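Side-chain contacts in beta-glucuronidase (uncultured Clostridium sp., PDB 6U7J), which hydrolyses beta-D-glucuronides as a glycoside hydrolase family 2 enzyme and probably, like other gut microbial beta-glucuronidases, reactivates estrogens from their glucuronides: residues D127-A132 against T193-I198; F299-F304 against V409-I414; N335-S340 against E346-M351. One frame throughout, in Å; residues are numbered along the deposited sequence.

Contact 1 of 3, residues D127-A132 against T193-I198; sequences DVTEMA and TPKEYI
Lys195 stretches to Thr129 and Glu130, joining an Asx turn that begins at Asp127, the last residue of strand 124-127 in the sugar-binding domain, and the residue after that turn to the loop leading into the next domain, between strands 188-193 and 198-208. A bend at its second torsion (chi2 -134°), followed by two extended ones, carries the ammonium group across the surface. Its methylene CE lies 4.0 Å from CG2 of Thr129, while NZ faces OE2 of Glu130 at 3.9 Å, a long salt bridge with the side chains crossing at about a right angle. Long, flexible and charged at the tip, lysine suits such a surface span, and glutamate, also bent at chi2, answers with opposite charge. Thr129 divides its branches: CG2, anti to the backbone N (chi1 -47° placing OG1 beside that N), turns to the lysine's aliphatic part, and the hydroxyl faces its own turn. Leu94 N on strand 93-98 also bonds to this hydroxyl. Asp127, whose short carboxylate can fold back on the chain, closes the Asx turn: its OD1 accepts Thr129 N at 3.0 Å on the anti side, and Thr129 OG1 approaches on the syn side, from the same face of the carboxylate.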
loop_
_atom_site.group_PDB
_atom_site.type_symbol
_atom_site.label_atom_id
_atom_site.label_comp_id
_atom_site.label_asym_id
_atom_site.label_seq_id
_atom_site.Cartn_x
_atom_site.Cartn_y
_atom_site.Cartn_z
ATOM N N ASP B 127 -40.824 11.979 -27.748
ATOM C CA ASP B 127 -42.255 11.853 -27.501
ATOM C C ASP B 127 -42.712 10.529 -28.097
ATOM O O ASP B 127 -42.621 10.340 -29.309
ATOM C CB ASP B 127 -42.997 13.039 -28.131
ATOM C CG ASP B 127 -44.481 13.079 -27.770
ATOM O OD1 ASP B 127 -45.194 12.083 -27.993
ATOM O OD2 ASP B 127 -44.951 14.120 -27.272
ATOM N N VAL B 128 -43.165 9.601 -27.261
ATOM C CA VAL B 128 -43.617 8.301 -27.744
ATOM C C VAL B 128 -45.128 8.136 -27.588
ATOM O O VAL B 128 -45.627 7.010 -27.576
ATOM C CB VAL B 128 -42.878 7.151 -27.042
ATOM C CG1 VAL B 128 -41.395 7.227 -27.321
ATOM C CG2 VAL B 128 -43.175 7.180 -25.549
ATOM N N THR B 129 -45.860 9.243 -27.456
ATOM C CA THR B 129 -47.300 9.181 -27.201
ATOM C C THR B 129 -48.030 8.309 -28.213
ATOM O O THR B 129 -48.897 7.513 -27.843
ATOM C CB THR B 129 -47.897 10.589 -27.218
ATOM O OG1 THR B 129 -47.077 11.467 -26.434
ATOM C CG2 THR B 129 -49.315 10.566 -26.670
ATOM N N GLU B 130 -47.703 8.444 -29.492
ATOM C CA GLU B 130 -48.430 7.718 -30.522
ATOM C C GLU B 130 -47.747 6.418 -30.928
ATOM O O GLU B 130 -48.231 5.737 -31.838
ATOM C CB GLU B 130 -48.648 8.612 -31.747
ATOM C CG GLU B 130 -49.513 9.872 -31.493
ATOM C CD GLU B 130 -50.868 9.596 -30.804
ATOM O OE1 GLU B 130 -51.507 8.548 -31.073
ATOM O OE2 GLU B 130 -51.305 10.451 -29.992
ATOM N N MET B 131 -46.654 6.039 -30.275
ATOM C CA MET B 131 -45.916 4.866 -30.716
ATOM C C MET B 131 -45.829 3.752 -29.689
ATOM O O MET B 131 -45.631 2.594 -30.076
ATOM C CB MET B 131 -44.501 5.261 -31.128
ATOM C CG MET B 131 -44.446 6.599 -31.823
ATOM S SD MET B 131 -42.770 6.888 -32.393
ATOM C CE MET B 131 -42.424 8.475 -31.663
ATOM N N ALA B 132 -45.936 4.059 -28.401
ATOM C CA ALA B 132 -45.827 3.019 -27.393
ATOM C C ALA B 132 -47.172 2.332 -27.214
ATOM O O ALA B 132 -48.226 2.972 -27.279
ATOM C CB ALA B 132 -45.343 3.605 -26.067
ATOM N N THR B 193 -47.289 13.721 -19.103
ATOM C CA THR B 193 -47.873 15.040 -18.883
ATOM C C THR B 193 -49.234 15.099 -19.566
ATOM O O THR B 193 -49.547 14.264 -20.427
ATOM C CB THR B 193 -47.017 16.200 -19.426
ATOM O OG1 THR B 193 -47.121 16.263 -20.855
ATOM C CG2 THR B 193 -45.533 16.118 -19.002
ATOM N N PRO B 194 -50.064 16.084 -19.207
ATOM C CA PRO B 194 -51.240 16.392 -20.031
ATOM C C PRO B 194 -50.819 16.794 -21.439
ATOM O O PRO B 194 -49.687 17.231 -21.674
ATOM C CB PRO B 194 -51.902 17.562 -19.292
ATOM C CG PRO B 194 -51.432 17.430 -17.865
ATOM C CD PRO B 194 -50.036 16.887 -17.965
ATOM N N LYS B 195 -51.753 16.640 -22.392
ATOM C CA LYS B 195 -51.432 16.958 -23.781
ATOM C C LYS B 195 -51.268 18.457 -24.018
ATOM O O LYS B 195 -50.598 18.853 -24.978
ATOM C CB LYS B 195 -52.495 16.387 -24.717
ATOM C CG LYS B 195 -52.657 14.888 -24.591
ATOM C CD LYS B 195 -52.723 14.203 -25.944
ATOM C CE LYS B 195 -52.588 12.681 -25.783
ATOM N NZ LYS B 195 -53.148 11.914 -26.941
ATOM N N GLU B 196 -51.840 19.297 -23.167
ATOM C CA GLU B 196 -51.553 20.726 -23.189
ATOM C C GLU B 196 -50.724 21.027 -21.951
ATOM O O GLU B 196 -51.194 20.807 -20.829
ATOM C CB GLU B 196 -52.835 21.564 -23.220
ATOM C CG GLU B 196 -53.845 21.121 -24.285
ATOM C CD GLU B 196 -54.941 22.169 -24.539
ATOM O OE1 GLU B 196 -55.360 22.329 -25.712
ATOM O OE2 GLU B 196 -55.384 22.825 -23.563
ATOM N N TYR B 197 -49.505 21.529 -22.150
ATOM C CA TYR B 197 -48.508 21.423 -21.096
ATOM C C TYR B 197 -47.447 22.509 -21.211
ATOM O O TYR B 197 -47.226 23.103 -22.276
ATOM C CB TYR B 197 -47.828 20.054 -21.140
ATOM C CG TYR B 197 -46.928 19.905 -22.339
ATOM C CD1 TYR B 197 -47.445 19.512 -23.573
ATOM C CD2 TYR B 197 -45.561 20.167 -22.248
ATOM C CE1 TYR B 197 -46.630 19.373 -24.672
ATOM C CE2 TYR B 197 -44.735 20.036 -23.350
ATOM C CZ TYR B 197 -45.274 19.643 -24.559
ATOM O OH TYR B 197 -44.463 19.505 -25.658
ATOM N N ILE B 198 -46.737 22.697 -20.102
ATOM C CA ILE B 198 -45.653 23.665 -20.014
ATOM C C ILE B 198 -44.396 23.059 -20.631
ATOM O O ILE B 198 -43.924 22.003 -20.188
ATOM C CB ILE B 198 -45.418 24.081 -18.556
ATOM C CG1 ILE B 198 -46.693 24.716 -17.988
ATOM C CG2 ILE B 198 -44.232 25.023 -18.449
ATOM C CD1 ILE B 198 -46.861 24.513 -16.490
#

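Contact 2 of 3, residues F299-F304 against V409-I414; sequences FYFKGF and VVMWSI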
loop_
_atom_site.group_PDB
_atom_site.type_symbol
_atom_site.label_atom_id
_atom_site.label_comp_id
_atom_site.label_asym_id
_atom_site.label_seq_id
_atom_site.Cartn_x
_atom_site.Cartn_y
_atom_site.Cartn_z
ATOM N N PHE B 299 -16.070 37.334 -3.874
ATOM C CA PHE B 299 -16.086 35.887 -3.751
ATOM C C PHE B 299 -14.743 35.373 -4.231
ATOM O O PHE B 299 -14.268 35.764 -5.304
ATOM C CB PHE B 299 -17.234 35.276 -4.565
ATOM C CG PHE B 299 -17.328 33.786 -4.460
ATOM C CD1 PHE B 299 -17.926 33.192 -3.362
ATOM C CD2 PHE B 299 -16.803 32.973 -5.460
ATOM C CE1 PHE B 299 -18.006 31.802 -3.261
ATOM C CE2 PHE B 299 -16.886 31.598 -5.373
ATOM C CZ PHE B 299 -17.489 31.014 -4.261
ATOM N N TYR B 300 -14.110 34.542 -3.415
ATOM C CA TYR B 300 -12.846 33.906 -3.759
ATOM C C TYR B 300 -13.124 32.414 -3.918
ATOM O O TYR B 300 -13.637 31.775 -2.996
ATOM C CB TYR B 300 -11.795 34.196 -2.677
ATOM C CG TYR B 300 -10.409 33.703 -3.019
ATOM C CD1 TYR B 300 -9.993 32.432 -2.633
ATOM C CD2 TYR B 300 -9.527 34.490 -3.750
ATOM C CE1 TYR B 300 -8.723 31.960 -2.957
ATOM C CE2 TYR B 300 -8.252 34.022 -4.085
ATOM C CZ TYR B 300 -7.864 32.755 -3.679
ATOM O OH TYR B 300 -6.610 32.279 -3.985
ATOM N N PHE B 301 -12.867 31.881 -5.109
ATOM C CA PHE B 301 -13.124 30.464 -5.380
ATOM C C PHE B 301 -12.114 29.591 -4.626
ATOM O O PHE B 301 -10.897 29.744 -4.794
ATOM C CB PHE B 301 -13.036 30.167 -6.879
ATOM C CG PHE B 301 -14.109 30.822 -7.720
ATOM C CD1 PHE B 301 -14.036 32.164 -8.047
ATOM C CD2 PHE B 301 -15.156 30.069 -8.241
ATOM C CE1 PHE B 301 -15.004 32.751 -8.836
ATOM C CE2 PHE B 301 -16.117 30.650 -9.046
ATOM C CZ PHE B 301 -16.047 31.996 -9.333
ATOM N N LYS B 302 -12.625 28.677 -3.799
ATOM C CA LYS B 302 -11.827 27.646 -3.142
ATOM C C LYS B 302 -12.462 26.291 -3.431
ATOM O O LYS B 302 -13.591 26.028 -2.995
ATOM C CB LYS B 302 -11.755 27.873 -1.624
ATOM C CG LYS B 302 -11.267 29.252 -1.184
ATOM C CD LYS B 302 -11.431 29.419 0.327
ATOM C CE LYS B 302 -12.899 29.287 0.726
ATOM N NZ LYS B 302 -13.078 29.301 2.198
ATOM N N GLY B 303 -11.732 25.420 -4.124
ATOM C CA GLY B 303 -12.287 24.124 -4.462
ATOM C C GLY B 303 -11.466 23.345 -5.464
ATOM O O GLY B 303 -10.231 23.385 -5.428
ATOM N N PHE B 304 -12.150 22.652 -6.377
ATOM C CA PHE B 304 -11.539 21.675 -7.267
ATOM C C PHE B 304 -12.299 21.616 -8.575
ATOM O O PHE B 304 -13.520 21.784 -8.610
ATOM C CB PHE B 304 -11.574 20.237 -6.709
ATOM C CG PHE B 304 -11.107 20.102 -5.300
ATOM C CD1 PHE B 304 -11.987 20.288 -4.244
ATOM C CD2 PHE B 304 -9.795 19.748 -5.034
ATOM C CE1 PHE B 304 -11.561 20.151 -2.942
ATOM C CE2 PHE B 304 -9.347 19.611 -3.726
ATOM C CZ PHE B 304 -10.234 19.816 -2.672
ATOM N N VAL B 409 -24.870 28.030 -10.864
ATOM C CA VAL B 409 -23.978 28.297 -11.985
ATOM C C VAL B 409 -23.676 29.790 -12.072
ATOM O O VAL B 409 -24.567 30.591 -12.360
ATOM C CB VAL B 409 -24.564 27.789 -13.300
ATOM C CG1 VAL B 409 -23.698 28.222 -14.499
ATOM C CG2 VAL B 409 -24.688 26.289 -13.239
ATOM N N VAL B 410 -22.417 30.183 -11.839
ATOM C CA VAL B 410 -22.067 31.594 -11.934
ATOM C C VAL B 410 -21.181 31.897 -13.123
ATOM O O VAL B 410 -20.872 33.080 -13.363
ATOM C CB VAL B 410 -21.424 32.114 -10.636
ATOM C CG1 VAL B 410 -22.328 31.776 -9.445
ATOM C CG2 VAL B 410 -19.998 31.555 -10.462
ATOM N N MET B 411 -20.793 30.895 -13.903
ATOM C CA MET B 411 -19.892 31.157 -15.012
ATOM C C MET B 411 -19.900 29.957 -15.951
ATOM O O MET B 411 -20.075 28.821 -15.508
ATOM C CB MET B 411 -18.470 31.450 -14.499
ATOM C CG MET B 411 -17.468 31.849 -15.586
ATOM S SD MET B 411 -16.049 32.801 -14.963
ATOM C CE MET B 411 -15.377 31.667 -13.752
ATOM N N TRP B 412 -19.739 30.227 -17.254
ATOM C CA TRP B 412 -19.631 29.184 -18.266
ATOM C C TRP B 412 -18.175 29.067 -18.675
ATOM O O TRP B 412 -17.544 30.073 -19.003
ATOM C CB TRP B 412 -20.465 29.477 -19.523
ATOM C CG TRP B 412 -21.922 29.779 -19.298
ATOM C CD1 TRP B 412 -22.527 30.976 -19.466
ATOM C CD2 TRP B 412 -22.951 28.862 -18.896
ATOM N NE1 TRP B 412 -23.862 30.882 -19.167
ATOM C CE2 TRP B 412 -24.153 29.595 -18.813
ATOM C CE3 TRP B 412 -22.970 27.496 -18.579
ATOM C CZ2 TRP B 412 -25.364 29.017 -18.430
ATOM C CZ3 TRP B 412 -24.170 26.921 -18.194
ATOM C CH2 TRP B 412 -25.353 27.680 -18.127
ATOM N N SER B 413 -17.648 27.848 -18.675
ATOM C CA SER B 413 -16.357 27.586 -19.284
ATOM C C SER B 413 -16.604 26.878 -20.603
ATOM O O SER B 413 -17.282 25.848 -20.633
ATOM C CB SER B 413 -15.454 26.743 -18.382
ATOM O OG SER B 413 -14.364 26.250 -19.132
ATOM N N ILE B 414 -16.052 27.422 -21.687
ATOM C CA ILE B 414 -16.404 26.969 -23.026
ATOM C C ILE B 414 -15.391 26.005 -23.603
ATOM O O ILE B 414 -15.637 25.451 -24.691
ATOM C CB ILE B 414 -16.578 28.162 -23.988
ATOM C CG1 ILE B 414 -15.259 28.911 -24.115
ATOM C CG2 ILE B 414 -17.695 29.079 -23.489
ATOM C CD1 ILE B 414 -15.192 29.822 -25.320
#
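Phe301 and Val410 reach toward each other from opposite directions across the interior of the TIM barrel, so this contact is apolar packing between two strands that are not neighbours in the sheet. The leading atom of the ring, CZ, stands 4.1 Å from CG2 of Val410, and the methyl sits at the ring's edge, near its plane. Val410 can offer that branch because CG2 lies between the backbone N and the carbonyl carbon, with CG1 beside the N (chi1 -53°). A beta-branched valine suits this place: its methyls sit close to the main chain, and the long, rigid phenylalanine covers the remaining distance.

Met411 makes the second apolar contact. Its terminal CE approaches the same CZ obliquely, at 4.5 Å, so two successive residues of strand 409-416 meet one end of one ring. Consecutive strand residues normally face opposite ways, but Val410 leaves the extended conformation (psi -2°), which lets both face the ring. The unbranched methionine is flexible enough to bring its methyl there.

Aromatic neighbours also pack on the ring. CE2 of Phe299 lies 3.6 Å above the plane of the Phe301 ring, over its centre, and CD2 of Phe301 in turn lies in the plane of the Phe299 ring, at its edge. Phe292, on the adjacent strand 292-294, adds an edge-to-face partner.

Backbone hydrogen bonds place Phe301's strand in the barrel: Phe301 pairs with Ile546 and Glu548 of strand 545-551, and Lys302 with Asn335, next to strand 336-338. Val410 packs on Val358 of strand 358-362, a parallel neighbour of strand 409-416. Further along the latter, Trp412 and Ile414 rest against helices 386-403 and 424-439.

Contact 3 of 3, residues N335-S340 against E346-M351; sequences NSFRTS and EEMMQM
Phe337 and Met348 are brought together by their torsions: the phenylalanine CG lies between the backbone N and the carbonyl carbon (chi1 57°), directing the ring at the helix, and the methionine CG is anti to its N (chi1 -168°), with a bend at chi2 that turns sulfur and methyl to the ring. The side chains come from opposite directions. CZ of Phe337 is 4.1 Å from CE of Met348 and equally far from its CG, so the methionine curls about the end of the ring. Its SD stands 5.5 Å from the ring centroid, 48° off the normal, an oblique Met-aromatic contact. Methionine suits the spot because its polarisable thioether can follow the outline of a rigid ring.

One helix position further, Met349 sends SD to 4.4 Å from CG2 of Thr339. Threonine serves two purposes here: the methyl packs on the sulfur, while OG1 is hydrogen-bonded to Glu362 N and Tyr342 O. Thr339 is also the centre of an inverse gamma turn, which bends the chain at the end of strand 336-338.

The contact belongs to a beta-alpha-beta unit of the barrel, in which helix 346-355 packs on the outside of strand 336-338 before strand 358-362 follows. Phe337 also touches Leu329 of helix 319-332 and Val359 of strand 358-362, while Met349 reaches Arg402 and Asp403 of helix 386-403.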
loop_
_atom_site.group_PDB
_atom_site.type_symbol
_atom_site.label_atom_id
_atom_site.label_comp_id
_atom_site.label_asym_id
_atom_site.label_seq_id
_atom_site.Cartn_x
_atom_site.Cartn_y
_atom_site.Cartn_z
ATOM N N ASN B 335 -15.716 25.946 -1.400
ATOM C CA ASN B 335 -16.975 26.629 -1.660
ATOM C C ASN B 335 -17.443 26.504 -3.104
ATOM O O ASN B 335 -18.483 27.079 -3.452
ATOM C CB ASN B 335 -16.879 28.129 -1.279
ATOM C CG ASN B 335 -15.836 28.885 -2.085
ATOM O OD1 ASN B 335 -15.358 28.417 -3.115
ATOM N ND2 ASN B 335 -15.472 30.072 -1.605
ATOM N N SER B 336 -16.712 25.779 -3.951
ATOM C CA SER B 336 -16.981 25.780 -5.382
ATOM C C SER B 336 -16.355 24.545 -6.029
ATOM O O SER B 336 -15.429 23.941 -5.485
ATOM C CB SER B 336 -16.440 27.067 -6.025
ATOM O OG SER B 336 -15.048 27.253 -5.723
ATOM N N PHE B 337 -16.868 24.179 -7.203
ATOM C CA PHE B 337 -16.166 23.262 -8.090
ATOM C C PHE B 337 -16.429 23.661 -9.533
ATOM O O PHE B 337 -17.337 24.449 -9.835
ATOM C CB PHE B 337 -16.545 21.780 -7.852
ATOM C CG PHE B 337 -18.016 21.468 -7.985
ATOM C CD1 PHE B 337 -18.863 21.568 -6.895
ATOM C CD2 PHE B 337 -18.542 21.015 -9.192
ATOM C CE1 PHE B 337 -20.216 21.259 -7.014
ATOM C CE2 PHE B 337 -19.886 20.691 -9.313
ATOM C CZ PHE B 337 -20.726 20.816 -8.222
ATOM N N ARG B 338 -15.602 23.112 -10.422
ATOM C CA ARG B 338 -15.777 23.232 -11.869
ATOM C C ARG B 338 -16.153 21.861 -12.431
ATOM O O ARG B 338 -15.552 20.849 -12.051
ATOM C CB ARG B 338 -14.502 23.753 -12.542
ATOM C CG ARG B 338 -14.562 23.674 -14.069
ATOM C CD ARG B 338 -13.383 24.372 -14.740
ATOM N NE ARG B 338 -12.101 23.820 -14.316
ATOM C CZ ARG B 338 -11.246 23.191 -15.119
ATOM N NH1 ARG B 338 -11.542 23.016 -16.402
ATOM N NH2 ARG B 338 -10.092 22.723 -14.637
ATOM N N THR B 339 -17.160 21.818 -13.310
ATOM C CA THR B 339 -17.601 20.543 -13.876
ATOM C C THR B 339 -16.605 20.115 -14.966
ATOM O O THR B 339 -16.918 20.044 -16.152
ATOM C CB THR B 339 -19.022 20.616 -14.419
ATOM O OG1 THR B 339 -19.033 21.265 -15.688
ATOM C CG2 THR B 339 -19.930 21.361 -13.455
ATOM N N SER B 340 -15.367 19.791 -14.529
ATOM C CA SER B 340 -14.231 19.644 -15.399
ATOM C C SER B 340 -14.501 18.635 -16.505
ATOM O O SER B 340 -14.681 17.439 -16.271
ATOM C CB SER B 340 -12.930 19.301 -14.632
ATOM O OG SER B 340 -13.185 18.453 -13.528
ATOM N N GLU B 346 -27.771 16.347 -13.658
ATOM C CA GLU B 346 -28.565 17.424 -13.076
ATOM C C GLU B 346 -28.728 17.260 -11.578
ATOM O O GLU B 346 -28.851 18.260 -10.862
ATOM C CB GLU B 346 -29.933 17.498 -13.755
ATOM C CG GLU B 346 -29.818 17.576 -15.244
ATOM C CD GLU B 346 -31.127 17.849 -15.917
ATOM O OE1 GLU B 346 -31.689 18.956 -15.686
ATOM O OE2 GLU B 346 -31.588 16.949 -16.670
ATOM N N GLU B 347 -28.746 16.018 -11.088
ATOM C CA GLU B 347 -28.816 15.784 -9.645
ATOM C C GLU B 347 -27.702 16.527 -8.905
ATOM O O GLU B 347 -27.942 17.120 -7.849
ATOM C CB GLU B 347 -28.740 14.282 -9.345
ATOM C CG GLU B 347 -29.988 13.484 -9.691
ATOM C CD GLU B 347 -30.145 13.264 -11.185
ATOM O OE1 GLU B 347 -29.183 13.564 -11.925
ATOM O OE2 GLU B 347 -31.229 12.801 -11.618
ATOM N N MET B 348 -26.481 16.518 -9.453
ATOM C CA MET B 348 -25.371 17.242 -8.827
ATOM C C MET B 348 -25.612 18.752 -8.863
ATOM O O MET B 348 -25.338 19.459 -7.882
ATOM C CB MET B 348 -24.049 16.871 -9.519
ATOM C CG MET B 348 -22.749 17.332 -8.795
ATOM S SD MET B 348 -22.610 16.833 -7.040
ATOM C CE MET B 348 -20.845 17.039 -6.719
ATOM N N MET B 349 -26.153 19.261 -9.973
ATOM C CA MET B 349 -26.455 20.690 -10.067
ATOM C C MET B 349 -27.547 21.098 -9.083
ATOM O O MET B 349 -27.463 22.164 -8.449
ATOM C CB MET B 349 -26.858 21.046 -11.503
ATOM C CG MET B 349 -25.834 20.622 -12.544
ATOM S SD MET B 349 -24.182 21.275 -12.201
ATOM C CE MET B 349 -24.521 23.005 -12.424
ATOM N N GLN B 350 -28.583 20.269 -8.936
ATOM C CA GLN B 350 -29.596 20.554 -7.922
ATOM C C GLN B 350 -28.995 20.527 -6.520
ATOM O O GLN B 350 -29.309 21.381 -5.682
ATOM C CB GLN B 350 -30.754 19.561 -8.032
ATOM C CG GLN B 350 -31.548 19.683 -9.318
ATOM C CD GLN B 350 -32.253 18.389 -9.683
ATOM O OE1 GLN B 350 -32.309 17.445 -8.884
ATOM N NE2 GLN B 350 -32.799 18.337 -10.890
ATOM N N MET B 351 -28.128 19.553 -6.244
ATOM C CA MET B 351 -27.483 19.502 -4.934
ATOM C C MET B 351 -26.716 20.793 -4.647
ATOM O O MET B 351 -26.823 21.365 -3.556
ATOM C CB MET B 351 -26.562 18.280 -4.868
ATOM C CG MET B 351 -26.109 17.874 -3.469
ATOM S SD MET B 351 -25.514 16.155 -3.412
ATOM C CE MET B 351 -26.640 15.422 -4.601
#

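In the fold
Contacts 2 and 3 share the TIM barrel, their centres about 10 Å apart, and meet along neighbouring parallel strands: Lys302 O lies 2.7 Å from Asn335 N, and Tyr300 O lies 2.9 Å from Asn335 ND2, both probable hydrogen bonds. Arg338, between the contact residues Phe337 and Thr339, forms salt bridges with Glu362 and Glu506. This is the C-terminal end of the barrel, where family 2 hydrolases carry their catalytic carboxylates, so the active site probably lies nearby. Contact 1 is a separate surface junction, its centre about 38 Å from that of contact 2, across the chain's centre, and about 31 Å from that of contact 3. Met348's side chain is about 9 Å from a bound calcium ion.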